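Local coordinates for O-methyltransferase (Coxiella burnetii, PDB 3TR6), which binds S-adenosylhomocysteine and a nickel ion and probably transfers a methyl group from S-adenosylmethionine to a hydroxyl oxygen of its substrate, at residues Gln199-Leu211 against Gly215-Ser225. Numbering follows the deposited sequence.
Sequences QKVYKDERVDMIL and GDGLTLARKKS
K224 lies across E205, R206 and D208, at the start of strand 207-211, and illustrates how the first residue past a strand can still be tied to the neighbouring chain. Its backbone N donates to R206 O (2.9 Å). From there CB passes R206 O, and CG, set anti to the carbonyl carbon (chi1 -64°), reaches D208 OD2. CD sits beside the same carboxylate, 3.5 Å from D208 OD2, the two side chains crossing nearly at right angles. A bend at chi3 then carries CE and NZ to E205 O, though NZ is poorly angled for a hydrogen bond. K224 NZ and D208 OD1, 4.3 Å apart, probably attract, though beyond salt-bridge distance. Beyond this end, D208 and R222 exchange two backbone hydrogen bonds, as do I210 and L220. On the D208 side of the sheet, I210 CG2 packs alongside L220 CB (3.8 Å). On the other, V207 CB meets A221 CB at 4.0 Å, and V201 of the preceding helix touches T219 methyl to methyl. Ahead of the hairpin D204 OD1 accepts from R206 N in an Asx turn, and the R206 guanidinium grips the same carboxylate side-on while NH1 pairs with E158. R25 and Q54 of the second subunit bond to strand 207-212. The hairpin places the antiparallel strand 218-223 between strands 168-173 and 207-212, giving the sheet order 3-2-1-4-5-7-6 of the class I, Rossmann-like methyltransferase fold.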
ATOM      1  N   GLN A 199      13.763  -8.588  10.517  1.00 35.88           N
ATOM      2  CA  GLN A 199      15.047  -7.893  10.518  1.00 36.62           C
ATOM      3  C   GLN A 199      15.828  -8.194   9.246  1.00 32.83           C
ATOM      4  O   GLN A 199      16.493  -7.320   8.692  1.00 37.22           O
ATOM      5  CB  GLN A 199      15.876  -8.275  11.746  1.00 37.04           C
ATOM      6  CG  GLN A 199      15.332  -7.727  13.056  1.00 61.40           C
ATOM      7  CD  GLN A 199      15.438  -6.207  13.154  1.00 75.72           C
ATOM      8  OE1 GLN A 199      16.148  -5.568  12.371  1.00 59.40           O
ATOM      9  NE2 GLN A 199      14.733  -5.623  14.124  1.00 56.05           N
ATOM     10  N   LYS A 200      15.742  -9.437   8.788  1.00 32.30           N
ATOM     11  CA  LYS A 200      16.405  -9.856   7.561  1.00 36.52           C
ATOM     12  C   LYS A 200      15.914  -9.042   6.360  1.00 40.17           C
ATOM     13  O   LYS A 200      16.719  -8.534   5.575  1.00 39.05           O
ATOM     14  CB  LYS A 200      16.189 -11.354   7.329  1.00 33.78           C
ATOM     15  CG  LYS A 200      16.872 -11.912   6.094  1.00 35.12           C
ATOM     16  CD  LYS A 200      15.901 -12.044   4.935  1.00 37.86           C
ATOM     17  CE  LYS A 200      16.483 -12.910   3.829  1.00 44.41           C
ATOM     18  NZ  LYS A 200      16.792 -14.289   4.307  1.00 38.45           N
ATOM     19  N   VAL A 201      14.597  -8.915   6.230  1.00 33.16           N
ATOM     20  CA  VAL A 201      13.998  -8.158   5.135  1.00 36.26           C
ATOM     21  C   VAL A 201      14.314  -6.667   5.231  1.00 32.91           C
ATOM     22  O   VAL A 201      14.619  -6.022   4.230  1.00 37.95           O
ATOM     23  CB  VAL A 201      12.470  -8.359   5.074  1.00 30.40           C
ATOM     24  CG1 VAL A 201      11.833  -7.328   4.156  1.00 30.88           C
ATOM     25  CG2 VAL A 201      12.135  -9.766   4.617  1.00 30.38           C
ATOM     26  N   TYR A 202      14.239  -6.128   6.442  1.00 30.33           N
ATOM     27  CA  TYR A 202      14.549  -4.724   6.688  1.00 34.56           C
ATOM     28  C   TYR A 202      15.983  -4.378   6.271  1.00 42.62           C
ATOM     29  O   TYR A 202      16.266  -3.256   5.845  1.00 35.49           O
ATOM     30  CB  TYR A 202      14.325  -4.392   8.167  1.00 31.73           C
ATOM     31  CG  TYR A 202      14.705  -2.983   8.553  1.00 32.97           C
ATOM     32  CD1 TYR A 202      14.073  -1.892   7.975  1.00 32.45           C
ATOM     33  CD2 TYR A 202      15.691  -2.746   9.503  1.00 35.32           C
ATOM     34  CE1 TYR A 202      14.417  -0.602   8.324  1.00 37.72           C
ATOM     35  CE2 TYR A 202      16.043  -1.460   9.860  1.00 36.34           C
ATOM     36  CZ  TYR A 202      15.401  -0.391   9.268  1.00 41.81           C
ATOM     37  OH  TYR A 202      15.743   0.894   9.621  1.00 39.55           O
ATOM     38  N   LYS A 203      16.880  -5.353   6.389  1.00 40.69           N
ATOM     39  CA  LYS A 203      18.287  -5.153   6.060  1.00 39.51           C
ATOM     40  C   LYS A 203      18.610  -5.566   4.627  1.00 43.41           C
ATOM     41  O   LYS A 203      19.664  -5.218   4.096  1.00 43.66           O
ATOM     42  CB  LYS A 203      19.183  -5.918   7.043  1.00 44.13           C
ATOM     43  CG  LYS A 203      19.323  -5.255   8.402  1.00 49.27           C
ATOM     44  CD  LYS A 203      19.838  -3.830   8.241  1.00 64.07           C
ATOM     45  CE  LYS A 203      20.006  -3.133   9.582  1.00 74.26           C
ATOM     46  NZ  LYS A 203      20.461  -1.723   9.412  1.00 66.36           N
ATOM     47  N   ASP A 204      17.701  -6.312   4.008  1.00 41.97           N
ATOM     48  CA  ASP A 204      17.920  -6.842   2.665  1.00 38.83           C
ATOM     49  C   ASP A 204      18.014  -5.730   1.617  1.00 39.89           C
ATOM     50  O   ASP A 204      17.056  -4.994   1.386  1.00 43.54           O
ATOM     51  CB  ASP A 204      16.815  -7.838   2.305  1.00 36.67           C
ATOM     52  CG  ASP A 204      17.082  -8.561   1.003  1.00 38.04           C
ATOM     53  OD1 ASP A 204      18.150  -8.329   0.403  1.00 43.40           O
ATOM     54  OD2 ASP A 204      16.229  -9.371   0.583  1.00 33.39           O
ATOM     55  N   GLU A 205      19.178  -5.619   0.983  1.00 41.19           N
ATOM     56  CA  GLU A 205      19.420  -4.567  -0.000  1.00 41.77           C
ATOM     57  C   GLU A 205      19.046  -4.978  -1.418  1.00 42.24           C
ATOM     58  O   GLU A 205      19.298  -4.243  -2.371  1.00 37.38           O
ATOM     59  CB  GLU A 205      20.878  -4.110   0.054  1.00 43.82           C
ATOM     60  CG  GLU A 205      21.147  -3.061   1.123  1.00 62.52           C
ATOM     61  CD  GLU A 205      22.626  -2.839   1.362  1.00 88.15           C
ATOM     62  OE1 GLU A 205      23.438  -3.616   0.815  1.00 90.57           O
ATOM     63  OE2 GLU A 205      22.979  -1.892   2.099  1.00 88.25           O
ATOM     64  N   ARG A 206      18.438  -6.152  -1.554  1.00 36.07           N
ATOM     65  CA  ARG A 206      17.975  -6.633  -2.846  1.00 31.30           C
ATOM     66  C   ARG A 206      16.575  -6.112  -3.148  1.00 41.20           C
ATOM     67  O   ARG A 206      16.067  -6.264  -4.263  1.00 38.64           O
ATOM     68  CB  ARG A 206      17.964  -8.157  -2.857  1.00 34.11           C
ATOM     69  CG  ARG A 206      19.312  -8.782  -2.576  1.00 30.43           C
ATOM     70  CD  ARG A 206      19.199 -10.281  -2.441  1.00 23.28           C
ATOM     71  NE  ARG A 206      18.495 -10.662  -1.223  1.00 33.59           N
ATOM     72  CZ  ARG A 206      18.281 -11.915  -0.846  1.00 34.95           C
ATOM     73  NH1 ARG A 206      18.720 -12.915  -1.597  1.00 33.95           N
ATOM     74  NH2 ARG A 206      17.629 -12.169   0.280  1.00 34.58           N
ATOM     75  N   VAL A 207      15.956  -5.496  -2.144  1.00 40.66           N
ATOM     76  CA  VAL A 207      14.574  -5.047  -2.254  1.00 36.56           C
ATOM     77  C   VAL A 207      14.363  -3.654  -1.678  1.00 36.61           C
ATOM     78  O   VAL A 207      15.165  -3.169  -0.883  1.00 38.37           O
ATOM     79  CB  VAL A 207      13.615  -6.004  -1.515  1.00 30.16           C
ATOM     80  CG1 VAL A 207      13.679  -7.394  -2.108  1.00 30.78           C
ATOM     81  CG2 VAL A 207      13.951  -6.041  -0.028  1.00 33.41           C
ATOM     82  N   ASP A 208      13.278  -3.016  -2.103  1.00 33.60           N
ATOM     83  CA  ASP A 208      12.723  -1.867  -1.402  1.00 35.09           C
ATOM     84  C   ASP A 208      11.464  -2.372  -0.716  1.00 30.69           C
ATOM     85  O   ASP A 208      10.699  -3.134  -1.305  1.00 28.66           O
ATOM     86  CB  ASP A 208      12.380  -0.735  -2.373  1.00 34.35           C
ATOM     87  CG  ASP A 208      13.614  -0.052  -2.936  1.00 41.67           C
ATOM     88  OD1 ASP A 208      14.565   0.193  -2.163  1.00 42.64           O
ATOM     89  OD2 ASP A 208      13.637   0.227  -4.154  1.00 45.53           O
HETATM   90  N   MSE A 209      11.246  -1.968   0.528  1.00 33.54           N
HETATM   91  CA  MSE A 209      10.149  -2.553   1.290  1.00 28.58           C
HETATM   92  C   MSE A 209       9.337  -1.571   2.123  1.00 32.71           C
HETATM   93  O   MSE A 209       9.665  -0.388   2.233  1.00 35.71           O
HETATM   94  CB  MSE A 209      10.656  -3.714   2.158  1.00 27.17           C
HETATM   95  CG  MSE A 209      11.768  -3.348   3.134  1.00 30.91           C
HETATM   96 SE   MSE A 209      11.102  -2.579   4.800  1.00 43.84          SE
HETATM   97  CE  MSE A 209      10.221  -4.149   5.554  1.00 25.87           C
ATOM     98  N   ILE A 210       8.261  -2.089   2.697  1.00 31.96           N
ATOM     99  CA  ILE A 210       7.383  -1.319   3.557  1.00 28.82           C
ATOM    100  C   ILE A 210       6.550  -2.327   4.336  1.00 29.65           C
ATOM    101  O   ILE A 210       6.265  -3.416   3.835  1.00 32.42           O
ATOM    102  CB  ILE A 210       6.468  -0.396   2.734  1.00 27.23           C
ATOM    103  CG1 ILE A 210       5.826   0.676   3.618  1.00 33.65           C
ATOM    104  CG2 ILE A 210       5.403  -1.202   2.014  1.00 27.91           C
ATOM    105  CD1 ILE A 210       6.785   1.743   4.081  1.00 34.57           C
ATOM    106  N   LEU A 211       6.179  -1.984   5.565  1.00 25.40           N
ATOM    107  CA  LEU A 211       5.321  -2.855   6.359  1.00 26.03           C
ATOM    108  C   LEU A 211       3.987  -2.168   6.642  1.00 30.59           C
ATOM    109  O   LEU A 211       3.915  -1.224   7.432  1.00 30.26           O
ATOM    110  CB  LEU A 211       6.013  -3.254   7.661  1.00 24.80           C
ATOM    111  CG  LEU A 211       5.482  -4.495   8.386  1.00 26.15           C
ATOM    112  CD1 LEU A 211       6.465  -4.933   9.462  1.00 27.50           C
ATOM    113  CD2 LEU A 211       4.099  -4.256   8.981  1.00 24.47           C
ATOM    114  N   GLY A 215      -4.567  -5.972   7.943  1.00 30.23           N
ATOM    115  CA  GLY A 215      -4.619  -7.386   8.273  1.00 26.86           C
ATOM    116  C   GLY A 215      -3.682  -7.641   9.439  1.00 27.77           C
ATOM    117  O   GLY A 215      -3.563  -6.806  10.334  1.00 29.17           O
ATOM    118  N   ASP A 216      -3.001  -8.781   9.435  1.00 30.83           N
ATOM    119  CA  ASP A 216      -2.024  -9.070  10.484  1.00 34.39           C
ATOM    120  C   ASP A 216      -0.640  -8.519  10.128  1.00 33.67           C
ATOM    121  O   ASP A 216       0.391  -9.055  10.545  1.00 29.70           O
ATOM    122  CB  ASP A 216      -1.946 -10.572  10.759  1.00 35.70           C
ATOM    123  CG  ASP A 216      -1.162 -10.893  12.018  1.00 40.26           C
ATOM    124  OD1 ASP A 216      -1.313 -10.157  13.016  1.00 34.06           O
ATOM    125  OD2 ASP A 216      -0.389 -11.875  12.008  1.00 37.66           O
ATOM    126  N   GLY A 217      -0.622  -7.435   9.362  1.00 29.59           N
ATOM    127  CA  GLY A 217       0.626  -6.860   8.905  1.00 30.31           C
ATOM    128  C   GLY A 217       0.986  -7.420   7.545  1.00 36.62           C
ATOM    129  O   GLY A 217       0.997  -8.636   7.340  1.00 31.70           O
ATOM    130  N   LEU A 218       1.270  -6.527   6.608  1.00 28.35           N
ATOM    131  CA  LEU A 218       1.613  -6.937   5.261  1.00 23.12           C
ATOM    132  C   LEU A 218       2.916  -6.282   4.812  1.00 29.84           C
ATOM    133  O   LEU A 218       2.958  -5.080   4.547  1.00 33.32           O
ATOM    134  CB  LEU A 218       0.478  -6.594   4.295  1.00 28.07           C
ATOM    135  CG  LEU A 218       0.694  -7.108   2.869  1.00 33.91           C
ATOM    136  CD1 LEU A 218       0.622  -8.634   2.821  1.00 21.86           C
ATOM    137  CD2 LEU A 218      -0.318  -6.485   1.931  1.00 30.40           C
ATOM    138  N   THR A 219       3.982  -7.073   4.744  1.00 25.50           N
ATOM    139  CA  THR A 219       5.253  -6.575   4.237  1.00 28.89           C
ATOM    140  C   THR A 219       5.275  -6.649   2.719  1.00 30.54           C
ATOM    141  O   THR A 219       4.938  -7.678   2.135  1.00 29.00           O
ATOM    142  CB  THR A 219       6.449  -7.364   4.800  1.00 25.50           C
ATOM    143  OG1 THR A 219       6.528  -7.154   6.209  1.00 30.37           O
ATOM    144  CG2 THR A 219       7.754  -6.901   4.163  1.00 23.51           C
ATOM    145  N   LEU A 220       5.653  -5.546   2.084  1.00 29.28           N
ATOM    146  CA  LEU A 220       5.827  -5.526   0.640  1.00 28.23           C
ATOM    147  C   LEU A 220       7.302  -5.335   0.321  1.00 28.93           C
ATOM    148  O   LEU A 220       7.944  -4.435   0.853  1.00 30.39           O
ATOM    149  CB  LEU A 220       5.005  -4.408   0.010  1.00 24.64           C
ATOM    150  CG  LEU A 220       3.527  -4.397   0.386  1.00 29.02           C
ATOM    151  CD1 LEU A 220       2.817  -3.205  -0.241  1.00 22.85           C
ATOM    152  CD2 LEU A 220       2.856  -5.702  -0.016  1.00 26.68           C
ATOM    153  N   ALA A 221       7.835  -6.194  -0.540  1.00 30.52           N
ATOM    154  CA  ALA A 221       9.233  -6.112  -0.944  1.00 28.93           C
ATOM    155  C   ALA A 221       9.354  -6.128  -2.466  1.00 31.22           C
ATOM    156  O   ALA A 221       9.085  -7.142  -3.110  1.00 30.51           O
ATOM    157  CB  ALA A 221      10.031  -7.247  -0.329  1.00 20.71           C
ATOM    158  N   ARG A 222       9.749  -4.991  -3.032  1.00 27.36           N
ATOM    159  CA  ARG A 222       9.960  -4.879  -4.468  1.00 31.31           C
ATOM    160  C   ARG A 222      11.392  -5.254  -4.844  1.00 30.24           C
ATOM    161  O   ARG A 222      12.349  -4.686  -4.320  1.00 30.46           O
ATOM    162  CB  ARG A 222       9.648  -3.458  -4.937  1.00 30.25           C
ATOM    163  CG  ARG A 222       9.829  -3.240  -6.424  1.00 30.71           C
ATOM    164  CD  ARG A 222       9.687  -1.772  -6.788  1.00 30.63           C
ATOM    165  NE  ARG A 222       9.889  -1.564  -8.216  1.00 34.28           N
ATOM    166  CZ  ARG A 222      11.073  -1.355  -8.779  1.00 37.14           C
ATOM    167  NH1 ARG A 222      12.167  -1.316  -8.029  1.00 34.94           N
ATOM    168  NH2 ARG A 222      11.162  -1.182 -10.090  1.00 38.61           N
ATOM    169  N   LYS A 223      11.531  -6.212  -5.754  1.00 30.28           N
ATOM    170  CA  LYS A 223      12.842  -6.652  -6.219  1.00 35.32           C
ATOM    171  C   LYS A 223      13.523  -5.557  -7.046  1.00 38.95           C
ATOM    172  O   LYS A 223      13.039  -5.182  -8.116  1.00 34.44           O
ATOM    173  CB  LYS A 223      12.705  -7.937  -7.042  1.00 31.24           C
ATOM    174  CG  LYS A 223      14.029  -8.568  -7.435  1.00 34.44           C
ATOM    175  CD  LYS A 223      13.818  -9.842  -8.239  1.00 33.38           C
ATOM    176  CE  LYS A 223      15.144 -10.498  -8.598  1.00 33.70           C
ATOM    177  NZ  LYS A 223      14.957 -11.685  -9.476  1.00 31.95           N
ATOM    178  N   LYS A 224      14.647  -5.052  -6.540  1.00 40.85           N
ATOM    179  CA  LYS A 224      15.362  -3.948  -7.177  1.00 40.84           C
ATOM    180  C   LYS A 224      16.041  -4.328  -8.488  1.00 51.25           C
ATOM    181  O   LYS A 224      16.303  -5.506  -8.757  1.00 50.63           O
ATOM    182  CB  LYS A 224      16.390  -3.335  -6.219  1.00 37.26           C
ATOM    183  CG  LYS A 224      15.778  -2.688  -4.999  1.00 42.77           C
ATOM    184  CD  LYS A 224      16.658  -1.587  -4.434  1.00 43.38           C
ATOM    185  CE  LYS A 224      17.955  -2.134  -3.871  1.00 46.24           C
ATOM    186  NZ  LYS A 224      18.585  -1.173  -2.917  1.00 40.97           N
ATOM    187  N   SER A 225      16.333  -3.308  -9.294  1.00 66.10           N
ATOM    188  CA  SER A 225      17.023  -3.489 -10.573  1.00 69.20           C
ATOM    189  C   SER A 225      18.465  -3.965 -10.370  1.00 67.36           C
ATOM    190  O   SER A 225      19.088  -3.664  -9.350  1.00 46.64           O
ATOM    191  CB  SER A 225      17.014  -2.175 -11.367  1.00 55.50           C
ATOM    192  OG  SER A 225      15.744  -1.529 -11.291  1.00 66.12           O
ATOM    193  OXT SER A 225      19.043  -4.661 -11.211  1.00 70.21           O
TER